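Local structure of pullulanase (Bacillus acidopullulyticus, 2WAN) at residues Glu424-Asn429 with Ala641-Ile646; Pro490-Asn495 with Arg512-Pro517; Ser606-Val611 with Ser636-Ala641; Gly628-Ala633 with Ser662-Thr667. The protein probably hydrolyses alpha-1,6-glucosidic linkages in pullulan and at the branch points of starch-type polysaccharides, using an alpha-amylase-type catalytic domain. One frame throughout, in Å; residues are numbered along the deposited sequence.

Contact 1. Residues Glu424-Asn429 with Ala641-Ile646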
loop_
_atom_site.group_PDB
_atom_site.type_symbol
_atom_site.label_atom_id
_atom_site.label_comp_id
_atom_site.label_asym_id
_atom_site.label_seq_id
_atom_site.Cartn_x
_atom_site.Cartn_y
_atom_site.Cartn_z
ATOM N N GLU A 424 2.140 -20.177 15.280
ATOM C CA GLU A 424 2.157 -19.388 14.041
ATOM C C GLU A 424 2.164 -20.243 12.776
ATOM O O GLU A 424 2.704 -21.365 12.751
ATOM C CB GLU A 424 3.342 -18.408 14.027
ATOM C CG GLU A 424 4.727 -19.047 14.211
ATOM C CD GLU A 424 5.144 -19.233 15.682
ATOM O OE1 GLU A 424 4.291 -19.154 16.605
ATOM O OE2 GLU A 424 6.347 -19.469 15.913
ATOM N N GLN A 425 1.556 -19.686 11.731
ATOM C CA GLN A 425 1.480 -20.325 10.433
ATOM C C GLN A 425 2.182 -19.449 9.388
ATOM O O GLN A 425 1.547 -18.718 8.614
ATOM C CB GLN A 425 0.023 -20.608 10.065
ATOM C CG GLN A 425 -0.630 -21.702 10.888
ATOM C CD GLN A 425 0.073 -23.042 10.769
ATOM O OE1 GLN A 425 0.337 -23.706 11.776
ATOM N NE2 GLN A 425 0.385 -23.440 9.543
ATOM N N THR A 426 3.508 -19.508 9.420
ATOM C CA THR A 426 4.375 -18.705 8.564
ATOM C C THR A 426 5.333 -19.679 7.893
ATOM O O THR A 426 6.196 -20.261 8.562
ATOM C CB THR A 426 5.175 -17.675 9.392
ATOM O OG1 THR A 426 5.694 -18.307 10.578
ATOM C CG2 THR A 426 4.270 -16.518 9.838
ATOM N N PRO A 427 5.179 -19.888 6.576
ATOM C CA PRO A 427 6.040 -20.861 5.904
ATOM C C PRO A 427 7.442 -20.309 5.618
ATOM O O PRO A 427 7.726 -19.145 5.915
ATOM C CB PRO A 427 5.300 -21.119 4.596
ATOM C CG PRO A 427 4.702 -19.800 4.286
ATOM C CD PRO A 427 4.222 -19.276 5.633
ATOM N N ALA A 428 8.302 -21.151 5.037
ATOM C CA ALA A 428 9.704 -20.761 4.779
ATOM C C ALA A 428 9.825 -19.581 3.815
ATOM O O ALA A 428 10.731 -18.754 3.949
ATOM C CB ALA A 428 10.513 -21.958 4.282
ATOM N N ASN A 429 8.906 -19.497 2.853
ATOM C CA ASN A 429 8.972 -18.472 1.821
ATOM C C ASN A 429 7.549 -18.102 1.405
ATOM O O ASN A 429 6.677 -18.961 1.443
ATOM C CB ASN A 429 9.753 -18.993 0.603
ATOM C CG ASN A 429 10.108 -17.890 -0.365
ATOM O OD1 ASN A 429 9.292 -17.477 -1.210
ATOM N ND2 ASN A 429 11.326 -17.363 -0.224
ATOM N N ALA A 641 12.396 -9.499 11.752
ATOM C CA ALA A 641 13.201 -9.693 12.964
ATOM C C ALA A 641 12.450 -10.483 14.039
ATOM O O ALA A 641 13.063 -11.225 14.813
ATOM C CB ALA A 641 13.693 -8.343 13.516
ATOM N N ILE A 642 11.129 -10.322 14.087
ATOM C CA ILE A 642 10.283 -11.100 14.995
ATOM C C ILE A 642 10.162 -12.528 14.449
ATOM O O ILE A 642 10.382 -13.502 15.169
ATOM C CB ILE A 642 8.896 -10.438 15.143
ATOM C CG1 ILE A 642 9.036 -9.112 15.899
ATOM C CG2 ILE A 642 7.872 -11.380 15.845
ATOM C CD1 ILE A 642 7.894 -8.192 15.684
ATOM N N ASN A 643 9.835 -12.633 13.165
ATOM C CA ASN A 643 9.615 -13.917 12.516
ATOM C C ASN A 643 9.888 -13.771 11.019
ATOM O O ASN A 643 9.136 -13.089 10.333
ATOM C CB ASN A 643 8.171 -14.373 12.767
ATOM C CG ASN A 643 7.825 -15.679 12.064
ATOM O OD1 ASN A 643 8.635 -16.247 11.335
ATOM N ND2 ASN A 643 6.601 -16.155 12.281
ATOM N N PRO A 644 10.973 -14.403 10.508
ATOM C CA PRO A 644 11.329 -14.215 9.094
ATOM C C PRO A 644 10.289 -14.765 8.125
ATOM O O PRO A 644 10.339 -14.439 6.947
ATOM C CB PRO A 644 12.658 -14.982 8.942
ATOM C CG PRO A 644 12.729 -15.880 10.106
ATOM C CD PRO A 644 11.975 -15.218 11.225
ATOM N N GLY A 645 9.367 -15.598 8.621
ATOM C CA GLY A 645 8.314 -16.169 7.778
ATOM C C GLY A 645 7.092 -15.280 7.571
ATOM O O GLY A 645 6.212 -15.631 6.780
ATOM N N ILE A 646 7.024 -14.133 8.258
ATOM C CA ILE A 646 5.876 -13.231 8.071
ATOM C C ILE A 646 5.808 -12.782 6.597
ATOM O O ILE A 646 6.828 -12.434 5.998
ATOM C CB ILE A 646 5.916 -12.039 9.066
ATOM C CG1 ILE A 646 5.607 -12.556 10.480
ATOM C CG2 ILE A 646 4.897 -10.957 8.672
ATOM C CD1 ILE A 646 5.765 -11.520 11.624
HETATM O O HOH W 1 7.291 -16.891 4.459
#

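Contact 2. Residues Pro490-Asn495 with Arg512-Pro517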
loop_
_atom_site.group_PDB
_atom_site.type_symbol
_atom_site.label_atom_id
_atom_site.label_comp_id
_atom_site.label_asym_id
_atom_site.label_seq_id
_atom_site.Cartn_x
_atom_site.Cartn_y
_atom_site.Cartn_z
ATOM N N PRO A 490 -10.776 -5.866 5.787
ATOM C CA PRO A 490 -10.420 -5.117 7.015
ATOM C C PRO A 490 -11.185 -5.450 8.303
ATOM O O PRO A 490 -12.423 -5.337 8.372
ATOM C CB PRO A 490 -10.638 -3.673 6.595
ATOM C CG PRO A 490 -10.143 -3.703 5.154
ATOM C CD PRO A 490 -10.752 -4.991 4.594
ATOM N N VAL A 491 -10.424 -5.864 9.308
ATOM C CA VAL A 491 -10.966 -6.060 10.668
ATOM C C VAL A 491 -10.450 -5.018 11.686
ATOM O O VAL A 491 -10.767 -5.105 12.870
ATOM C CB VAL A 491 -10.765 -7.506 11.183
ATOM C CG1 VAL A 491 -11.449 -8.526 10.237
ATOM C CG2 VAL A 491 -9.262 -7.830 11.406
ATOM N N GLU A 492 -9.638 -4.056 11.248
ATOM C CA GLU A 492 -9.343 -2.896 12.115
ATOM C C GLU A 492 -10.540 -1.953 12.056
ATOM O O GLU A 492 -11.019 -1.610 10.964
ATOM C CB GLU A 492 -8.074 -2.168 11.689
ATOM C CG GLU A 492 -6.830 -3.040 11.817
ATOM C CD GLU A 492 -5.559 -2.389 11.315
ATOM O OE1 GLU A 492 -5.626 -1.367 10.585
ATOM O OE2 GLU A 492 -4.476 -2.937 11.645
ATOM N N GLU A 493 -11.015 -1.549 13.239
ATOM C CA GLU A 493 -12.201 -0.702 13.409
ATOM C C GLU A 493 -12.336 0.424 12.382
ATOM O O GLU A 493 -11.451 1.281 12.246
ATOM C CB GLU A 493 -12.200 -0.077 14.815
ATOM C CG GLU A 493 -13.452 0.753 15.122
ATOM C CD GLU A 493 -14.667 -0.070 15.504
ATOM O OE1 GLU A 493 -14.570 -1.309 15.601
ATOM O OE2 GLU A 493 -15.753 0.532 15.677
ATOM N N PHE A 494 -13.464 0.408 11.688
ATOM C CA PHE A 494 -13.761 1.405 10.674
ATOM C C PHE A 494 -15.052 2.175 10.986
ATOM O O PHE A 494 -15.859 1.761 11.829
ATOM C CB PHE A 494 -13.759 0.784 9.258
ATOM C CG PHE A 494 -14.594 -0.466 9.111
ATOM C CD1 PHE A 494 -15.960 -0.375 8.848
ATOM C CD2 PHE A 494 -14.010 -1.747 9.202
ATOM C CE1 PHE A 494 -16.745 -1.522 8.692
ATOM C CE2 PHE A 494 -14.789 -2.897 9.038
ATOM C CZ PHE A 494 -16.158 -2.789 8.785
ATOM N N ASN A 495 -15.252 3.292 10.295
ATOM C CA ASN A 495 -16.301 4.244 10.670
ATOM C C ASN A 495 -17.693 3.978 10.083
ATOM O O ASN A 495 -18.707 4.424 10.645
ATOM C CB ASN A 495 -15.828 5.664 10.309
ATOM C CG ASN A 495 -16.746 6.744 10.856
ATOM O OD1 ASN A 495 -16.820 6.963 12.078
ATOM N ND2 ASN A 495 -17.482 7.402 9.957
ATOM N N ARG A 512 -10.809 3.919 11.379
ATOM C CA ARG A 512 -10.918 4.946 12.414
ATOM C C ARG A 512 -10.052 4.623 13.627
ATOM O O ARG A 512 -9.366 5.515 14.150
ATOM C CB ARG A 512 -12.376 5.105 12.864
ATOM C CG ARG A 512 -12.633 6.239 13.911
ATOM C CD ARG A 512 -14.128 6.304 14.256
ATOM N NE ARG A 512 -14.522 5.097 14.985
ATOM C CZ ARG A 512 -15.713 4.520 14.937
ATOM N NH1 ARG A 512 -16.696 5.035 14.205
ATOM N NH2 ARG A 512 -15.925 3.421 15.640
ATOM N N ASN A 513 -10.122 3.379 14.101
ATOM C CA ASN A 513 -9.323 2.959 15.285
ATOM C C ASN A 513 -8.439 1.769 14.896
ATOM O O ASN A 513 -8.866 0.611 14.918
ATOM C CB ASN A 513 -10.210 2.634 16.509
ATOM C CG ASN A 513 -11.228 3.740 16.796
ATOM O OD1 ASN A 513 -10.942 4.737 17.495
ATOM N ND2 ASN A 513 -12.404 3.583 16.241
ATOM N N TYR A 514 -7.206 2.074 14.514
ATOM C CA TYR A 514 -6.339 1.074 13.877
ATOM C C TYR A 514 -5.986 -0.132 14.736
ATOM O O TYR A 514 -5.645 -1.192 14.199
ATOM C CB TYR A 514 -5.054 1.718 13.363
ATOM C CG TYR A 514 -5.232 2.571 12.120
ATOM C CD1 TYR A 514 -5.317 1.984 10.850
ATOM C CD2 TYR A 514 -5.291 3.959 12.216
ATOM C CE1 TYR A 514 -5.464 2.757 9.709
ATOM C CE2 TYR A 514 -5.448 4.747 11.071
ATOM C CZ TYR A 514 -5.530 4.123 9.821
ATOM O OH TYR A 514 -5.679 4.873 8.677
ATOM N N ASN A 515 -6.046 0.021 16.059
ATOM C CA ASN A 515 -5.572 -1.031 16.965
ATOM C C ASN A 515 -6.685 -1.742 17.723
ATOM O O ASN A 515 -6.448 -2.382 18.756
ATOM C CB ASN A 515 -4.535 -0.425 17.908
ATOM C CG ASN A 515 -3.388 0.146 17.136
ATOM O OD1 ASN A 515 -2.721 -0.590 16.399
ATOM N ND2 ASN A 515 -3.187 1.457 17.228
ATOM N N VAL A 516 -7.892 -1.637 17.172
ATOM C CA VAL A 516 -9.115 -2.210 17.759
ATOM C C VAL A 516 -9.803 -3.084 16.696
ATOM O O VAL A 516 -9.921 -2.659 15.554
ATOM C CB VAL A 516 -10.121 -1.095 18.196
ATOM C CG1 VAL A 516 -11.420 -1.685 18.762
ATOM C CG2 VAL A 516 -9.462 -0.098 19.207
ATOM N N PRO A 517 -10.261 -4.305 17.071
ATOM C CA PRO A 517 -11.034 -5.132 16.143
ATOM C C PRO A 517 -12.392 -4.522 15.836
ATOM O O PRO A 517 -13.037 -3.952 16.728
ATOM C CB PRO A 517 -11.236 -6.442 16.926
ATOM C CG PRO A 517 -10.111 -6.465 17.915
ATOM C CD PRO A 517 -10.016 -5.023 18.341
HETATM O O HOH W 2 -19.366 4.012 13.382
#

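Contact 3. Residues Ser606-Val611 with Ser636-Ala641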
loop_
_atom_site.group_PDB
_atom_site.type_symbol
_atom_site.label_atom_id
_atom_site.label_comp_id
_atom_site.label_asym_id
_atom_site.label_seq_id
_atom_site.Cartn_x
_atom_site.Cartn_y
_atom_site.Cartn_z
ATOM N N SER A 606 1.772 -0.144 15.205
ATOM C CA SER A 606 0.503 -0.856 14.974
ATOM C C SER A 606 0.714 -2.275 14.428
ATOM O O SER A 606 0.146 -3.230 14.951
ATOM C CB SER A 606 -0.410 -0.068 14.039
ATOM O OG SER A 606 -1.686 -0.693 13.978
ATOM N N VAL A 607 1.525 -2.424 13.382
ATOM C CA VAL A 607 1.701 -3.766 12.794
ATOM C C VAL A 607 2.423 -4.682 13.801
ATOM O O VAL A 607 2.116 -5.864 13.893
ATOM C CB VAL A 607 2.384 -3.771 11.392
ATOM C CG1 VAL A 607 1.465 -3.140 10.341
ATOM C CG2 VAL A 607 3.751 -3.079 11.419
ATOM N N ASN A 608 3.347 -4.128 14.577
ATOM C CA ASN A 608 3.979 -4.924 15.637
ATOM C C ASN A 608 2.959 -5.409 16.654
ATOM O O ASN A 608 3.030 -6.554 17.094
ATOM C CB ASN A 608 5.079 -4.140 16.348
ATOM C CG ASN A 608 6.413 -4.246 15.631
ATOM O OD1 ASN A 608 7.161 -5.206 15.825
ATOM N ND2 ASN A 608 6.715 -3.261 14.797
ATOM N N TYR A 609 2.029 -4.524 17.017
ATOM C CA TYR A 609 0.997 -4.840 18.011
ATOM C C TYR A 609 0.100 -5.968 17.486
ATOM O O TYR A 609 -0.194 -6.924 18.228
ATOM C CB TYR A 609 0.147 -3.600 18.347
ATOM C CG TYR A 609 -1.079 -3.935 19.169
ATOM C CD1 TYR A 609 -0.961 -4.328 20.518
ATOM C CD2 TYR A 609 -2.357 -3.882 18.609
ATOM C CE1 TYR A 609 -2.096 -4.632 21.283
ATOM C CE2 TYR A 609 -3.502 -4.202 19.363
ATOM C CZ TYR A 609 -3.360 -4.576 20.700
ATOM O OH TYR A 609 -4.477 -4.904 21.442
ATOM N N TRP A 610 -0.352 -5.859 16.234
ATOM C CA TRP A 610 -1.210 -6.912 15.680
ATOM C C TRP A 610 -0.513 -8.282 15.630
ATOM O O TRP A 610 -1.111 -9.320 15.954
ATOM C CB TRP A 610 -1.773 -6.505 14.309
ATOM C CG TRP A 610 -2.914 -5.540 14.475
ATOM C CD1 TRP A 610 -2.850 -4.178 14.395
ATOM C CD2 TRP A 610 -4.269 -5.861 14.820
ATOM N NE1 TRP A 610 -4.089 -3.623 14.636
ATOM C CE2 TRP A 610 -4.979 -4.636 14.908
ATOM C CE3 TRP A 610 -4.955 -7.070 15.063
ATOM C CZ2 TRP A 610 -6.352 -4.575 15.215
ATOM C CZ3 TRP A 610 -6.336 -7.018 15.364
ATOM C CH2 TRP A 610 -7.015 -5.767 15.438
ATOM N N VAL A 611 0.757 -8.302 15.245
ATOM C CA VAL A 611 1.494 -9.570 15.271
ATOM C C VAL A 611 1.683 -10.075 16.709
ATOM O O VAL A 611 1.447 -11.245 17.006
ATOM C CB VAL A 611 2.862 -9.425 14.570
ATOM C CG1 VAL A 611 3.745 -10.663 14.857
ATOM C CG2 VAL A 611 2.635 -9.224 13.041
ATOM N N SER A 636 9.017 -4.358 6.837
ATOM C CA SER A 636 9.557 -5.686 6.535
ATOM C C SER A 636 10.687 -6.061 7.501
ATOM O O SER A 636 10.678 -7.142 8.096
ATOM C CB SER A 636 10.037 -5.739 5.072
ATOM O OG SER A 636 10.615 -7.002 4.788
ATOM N N ASN A 637 11.649 -5.158 7.686
ATOM C CA ASN A 637 12.776 -5.436 8.580
ATOM C C ASN A 637 12.356 -5.690 10.033
ATOM O O ASN A 637 12.853 -6.619 10.667
ATOM C CB ASN A 637 13.829 -4.324 8.479
ATOM C CG ASN A 637 14.552 -4.319 7.133
ATOM O OD1 ASN A 637 14.437 -5.255 6.346
ATOM N ND2 ASN A 637 15.289 -3.250 6.861
ATOM N N GLU A 638 11.452 -4.866 10.560
ATOM C CA GLU A 638 10.991 -5.033 11.943
ATOM C C GLU A 638 10.219 -6.332 12.126
ATOM O O GLU A 638 10.481 -7.097 13.066
ATOM C CB GLU A 638 10.137 -3.849 12.403
ATOM C CG GLU A 638 10.937 -2.574 12.630
ATOM C CD GLU A 638 10.183 -1.515 13.412
ATOM O OE1 GLU A 638 9.066 -1.783 13.925
ATOM O OE2 GLU A 638 10.730 -0.394 13.505
ATOM N N LEU A 639 9.278 -6.597 11.218
ATOM C CA LEU A 639 8.486 -7.807 11.362
ATOM C C LEU A 639 9.298 -9.083 11.106
ATOM O O LEU A 639 9.089 -10.086 11.803
ATOM C CB LEU A 639 7.209 -7.760 10.519
ATOM C CG LEU A 639 6.253 -6.634 10.927
ATOM C CD1 LEU A 639 5.061 -6.651 9.988
ATOM C CD2 LEU A 639 5.807 -6.737 12.407
ATOM N N HIS A 640 10.233 -9.049 10.151
ATOM C CA HIS A 640 11.049 -10.247 9.867
ATOM C C HIS A 640 12.047 -10.533 10.997
ATOM O O HIS A 640 12.478 -11.667 11.185
ATOM C CB HIS A 640 11.760 -10.161 8.506
ATOM C CG HIS A 640 10.826 -10.251 7.330
ATOM N ND1 HIS A 640 9.807 -11.175 7.248
ATOM C CD2 HIS A 640 10.768 -9.526 6.186
ATOM C CE1 HIS A 640 9.159 -11.015 6.102
ATOM N NE2 HIS A 640 9.727 -10.024 5.437
ATOM N N ALA A 641 12.396 -9.499 11.752
ATOM C CA ALA A 641 13.201 -9.693 12.964
ATOM C C ALA A 641 12.450 -10.483 14.039
ATOM O O ALA A 641 13.063 -11.225 14.813
ATOM C CB ALA A 641 13.693 -8.343 13.516
#

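Contact 4. Residues Gly628-Ala633 with Ser662-Thr667. With ACT (acetate ion), chain O.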
loop_
_atom_site.group_PDB
_atom_site.type_symbol
_atom_site.label_atom_id
_atom_site.label_comp_id
_atom_site.label_asym_id
_atom_site.label_seq_id
_atom_site.Cartn_x
_atom_site.Cartn_y
_atom_site.Cartn_z
ATOM N N GLY A 628 5.161 4.147 0.729
ATOM C CA GLY A 628 6.543 4.504 0.405
ATOM C C GLY A 628 7.559 3.399 0.649
ATOM O O GLY A 628 7.394 2.554 1.549
ATOM N N LYS A 629 8.619 3.406 -0.157
ATOM C CA LYS A 629 9.688 2.395 -0.085
ATOM C C LYS A 629 10.370 2.337 1.267
ATOM O O LYS A 629 10.541 1.257 1.822
ATOM C CB LYS A 629 10.759 2.632 -1.162
ATOM C CG LYS A 629 10.360 2.238 -2.559
ATOM C CD LYS A 629 11.304 2.869 -3.591
ATOM C CE LYS A 629 12.679 2.240 -3.578
ATOM N NZ LYS A 629 13.500 2.789 -4.715
ATOM N N ASP A 630 10.773 3.498 1.792
ATOM C CA ASP A 630 11.500 3.549 3.047
ATOM C C ASP A 630 10.682 2.955 4.181
ATOM O O ASP A 630 11.189 2.172 4.986
ATOM C CB ASP A 630 11.912 4.993 3.363
ATOM C CG ASP A 630 13.040 5.487 2.453
ATOM O OD1 ASP A 630 13.573 4.688 1.654
ATOM O OD2 ASP A 630 13.394 6.683 2.543
ATOM N N THR A 631 9.402 3.307 4.206
ATOM C CA THR A 631 8.474 2.773 5.201
ATOM C C THR A 631 8.270 1.258 5.076
ATOM O O THR A 631 8.321 0.540 6.076
ATOM C CB THR A 631 7.139 3.533 5.151
ATOM O OG1 THR A 631 7.376 4.904 5.515
ATOM C CG2 THR A 631 6.096 2.935 6.119
ATOM N N MET A 632 8.064 0.766 3.854
ATOM C CA MET A 632 7.865 -0.677 3.655
ATOM C C MET A 632 9.112 -1.496 4.004
ATOM O O MET A 632 9.020 -2.606 4.509
ATOM C CB MET A 632 7.421 -0.988 2.223
ATOM C CG MET A 632 6.024 -0.484 1.840
ATOM S SD MET A 632 4.743 -0.813 3.077
ATOM C CE MET A 632 4.934 -2.548 3.398
ATOM N N ALA A 633 10.284 -0.940 3.700
ATOM C CA ALA A 633 11.527 -1.579 4.087
ATOM C C ALA A 633 11.588 -1.715 5.609
ATOM O O ALA A 633 12.001 -2.749 6.126
ATOM C CB ALA A 633 12.726 -0.773 3.547
ATOM N N SER A 662 7.290 10.393 -6.795
ATOM C CA SER A 662 7.190 9.116 -7.513
ATOM C C SER A 662 8.364 8.167 -7.221
ATOM O O SER A 662 8.215 6.951 -7.336
ATOM C CB SER A 662 7.013 9.342 -9.027
ATOM O OG SER A 662 8.263 9.463 -9.680
ATOM N N ASP A 663 9.511 8.727 -6.823
ATOM C CA ASP A 663 10.706 7.956 -6.473
ATOM C C ASP A 663 10.513 7.101 -5.226
ATOM O O ASP A 663 11.266 6.149 -4.987
ATOM C CB ASP A 663 11.888 8.897 -6.225
ATOM C CG ASP A 663 12.398 9.537 -7.487
ATOM O OD1 ASP A 663 11.766 9.350 -8.546
ATOM O OD2 ASP A 663 13.435 10.225 -7.414
ATOM N N GLN A 664 9.530 7.469 -4.405
ATOM C CA GLN A 664 9.271 6.717 -3.172
ATOM C C GLN A 664 8.038 5.815 -3.271
ATOM O O GLN A 664 7.883 4.888 -2.469
ATOM C CB GLN A 664 9.204 7.641 -1.942
ATOM C CG GLN A 664 10.589 7.913 -1.293
ATOM C CD GLN A 664 11.238 6.650 -0.690
ATOM O OE1 GLN A 664 10.638 5.942 0.126
ATOM N NE2 GLN A 664 12.471 6.378 -1.087
ATOM N N LEU A 665 7.182 6.065 -4.261
ATOM C CA LEU A 665 5.953 5.270 -4.419
ATOM C C LEU A 665 6.320 3.825 -4.707
ATOM O O LEU A 665 7.207 3.556 -5.522
ATOM C CB LEU A 665 5.054 5.830 -5.522
ATOM C CG LEU A 665 4.333 7.155 -5.253
ATOM C CD1 LEU A 665 3.680 7.645 -6.528
ATOM C CD2 LEU A 665 3.281 7.027 -4.133
ATOM N N VAL A 666 5.663 2.890 -4.016
ATOM C CA VAL A 666 5.969 1.472 -4.237
ATOM C C VAL A 666 5.138 0.917 -5.398
ATOM O O VAL A 666 4.165 0.176 -5.210
ATOM C CB VAL A 666 5.810 0.593 -2.966
ATOM C CG1 VAL A 666 6.534 -0.763 -3.153
ATOM C CG2 VAL A 666 6.346 1.318 -1.728
ATOM N N THR A 667 5.537 1.300 -6.609
ATOM C CA THR A 667 4.973 0.739 -7.846
ATOM C C THR A 667 5.758 -0.531 -8.213
ATOM O O THR A 667 6.740 -0.854 -7.559
ATOM C CB THR A 667 5.047 1.777 -8.992
ATOM O OG1 THR A 667 6.372 2.314 -9.047
ATOM C CG2 THR A 667 4.065 2.912 -8.741
HETATM C C ACT O . 8.382 6.966 2.569
HETATM O O ACT O . 8.534 5.804 3.028
HETATM O OXT ACT O . 9.062 7.303 1.576
HETATM C CH3 ACT O . 7.414 7.928 3.156
#

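Contact 1. Residues Glu424-Asn429 with Ala641-Ile646
Thr426 and Asn643 reach toward each other from opposite directions, and their side chains meet in one well-aimed hydrogen bond. Asn643 ND2 donates to Thr426 OG1 over 2.9 Å at a nearly straight 164°, with the hydroxyl lying close to the plane of the amide. On the threonine, chi1 of 44° sets OG1 between the backbone N and the carbonyl carbon, which turns the hydroxyl to the amide and leaves CG2 3.4 Å from Asn643 ND2, with Ile646 CG1 more loosely beside it. The other end of the Asn643 amide is used at home: OD1 takes the N-H of Gly645 at 2.9 Å, the donor standing well above the carbonyl plane, and so makes an Asx turn inside the type I turn from Asn643 to Ile646. A leucine in place of Asn643 would probably leave Thr426 OG1 without its donor and Gly645 N without its acceptor, setting the turn freer to move. Gly645 packs close against the partner chain, its CA 3.6 Å from Pro427 O, where a CB would collide with that oxygen and with Thr426 CB. One water donates to both Pro427 O and Gly645 O. The turn links helix 629-642 to barrel strand 647-650, Ile646 packs on Val611 of helix 597-614, and the 424-429 loop, held to Asp617 through Gln425 N, runs on toward barrel strand 435-438.

Contact 2. Residues Pro490-Asn495 with Arg512-Pro517
Strand 492-494 and strand 511-513 form a small antiparallel sheet, with Glu492 and Pro517 making a non-hydrogen-bonded pair just beyond it, in the long connection from barrel strand 485-488 to helix 529-543 of the alpha-amylase-type catalytic domain. Glu493 carries much of the pairing. Its backbone N donates to Val516 O at 2.8 Å, while its carbonyl O accepts from two successive amides, Arg512 N at 2.9 Å and Asn513 N at 3.1 Å, where the chain turns. Glu493 and Arg512 run side by side in the same direction; both leave with CG anti to the backbone N (chi1 -176°), and bends in Glu493 at chi2 and Arg512 at chi3 then bring Glu493 OE2 to Arg512 NH2 in a salt bridge of 2.9 Å, the two flat groups 42° apart. The other arm, Arg512 NH1, donates in the guanidinium plane to Asn495 OD1 at 2.9 Å and also to a water that bonds Asn495 O; Phe494 O sits over one face. Glu492 OE1 meets the edge of the Tyr514 ring, 3.4 Å from CD1, with carboxylate and ring almost perpendicular; the Tyr514 hydroxyl goes to Val553 O. Gripped at both arms, the guanidinium cannot easily rotate. The Glu493 carboxylate has two arginine partners, Arg512 at OE2 and Arg530 at OE1, which probably keep it ionised although Glu499 brings a like charge close to OE2.

Contact 3. Residues Ser606-Val611 with Ser636-Ala641
With CG beside the backbone N (chi1 -86°), the Asn608 amide swings across to Glu638, whose chain runs extended beyond CG and brings its carboxylate to the same spot. Asn608 ND2 donates to Glu638 OE1 at 2.9 Å, meeting the oxygen nearly end-on to its C-O bond, but the bond is bent (132° at the hydrogen) and the carboxylate oxygen is tilted out of the amide plane. The same ND2 also bonds Leu604 O one turn earlier, so the amide is shared between its own helix and the neighbour. Beside this polar bridge Leu639 does the packing. Its two methyls part company: CD1 lies 4.1 Å from Val607 CG2, CD2 lies 4.1 Å from Val611 CG2, and CD2 also touches Asn608 OD1 at 4.0 Å. The leucine thus fills the groove between residues one turn apart, and Phe619 of strand 618-621 touches all three apolar side chains. The axes of the 606-611 and 636-641 segments approach to 10.4 Å at a crossing angle of -22°. Such neighbouring, like-directed helices, each followed by a parallel strand (618-621 and 647-650), are the outer layer of successive beta-alpha units in the (beta/alpha)8 barrel of the alpha-amylase superfamily.

Contact 4. Residues Gly628-Ala633 with Ser662-Thr667
Gly628 holds the N-cap position with a positive phi, where a CB would jam against the preceding carbonyl, and the first helical amide after it, Lys629 N, donates to Gln664 O at 2.8 Å. The Gln664 side chain folds back at chi2 (-65°) and takes the next amide: Asp630 N gives to OE1 at 3.0 Å, in the carbonyl plane and nearly straight. Its NE2 makes just a weak bond to Asp630 OD1, the two side chains crossing at about a right angle. With an alanine in place of Gln664, the Asp630 N-H is likely to lose its acceptor and the Asp630 carboxylate its weak amide partner. Val666 CG2 presses on the helix start, 3.4 Å from Gly628 C and 4.0 Å from Met632 CG, while the lysine chain passes along the loop to bond Gln670 through NZ. An acetate, probably from the crystallisation liquor, accepts from Thr631 N and Thr631 OG1 through one oxygen; its other oxygen lies 2.5 Å from Gln664 OE1, so close that the acid group probably carries a proton. Three successive N-H groups at the positive end of helix 629-642 are therefore met by oxygens, two from Gln664 and one from the bound acetate.

Going from the N terminus, residues 424-429 open contact 1, which is closed only 212 residues later at 641-646. Within that span contact 2 comes first, closing a short loop between 490-495 and 512-517, and contact 3 follows in series from 606-611 to 636-641. Contact 4 starts at 628-633, inside both contacts 1 and 3, but ends beyond them at 662-667, so it crosses each. Helix 629-642 serves three contacts: its start in contact 4, its later turns in contact 3, and its exit in contact 1, with Ala641 shared. Contacts 2 and 3 also touch, Tyr514 O meeting Trp610 NE1, which joins the loop after strand 485-488 to helix 597-614.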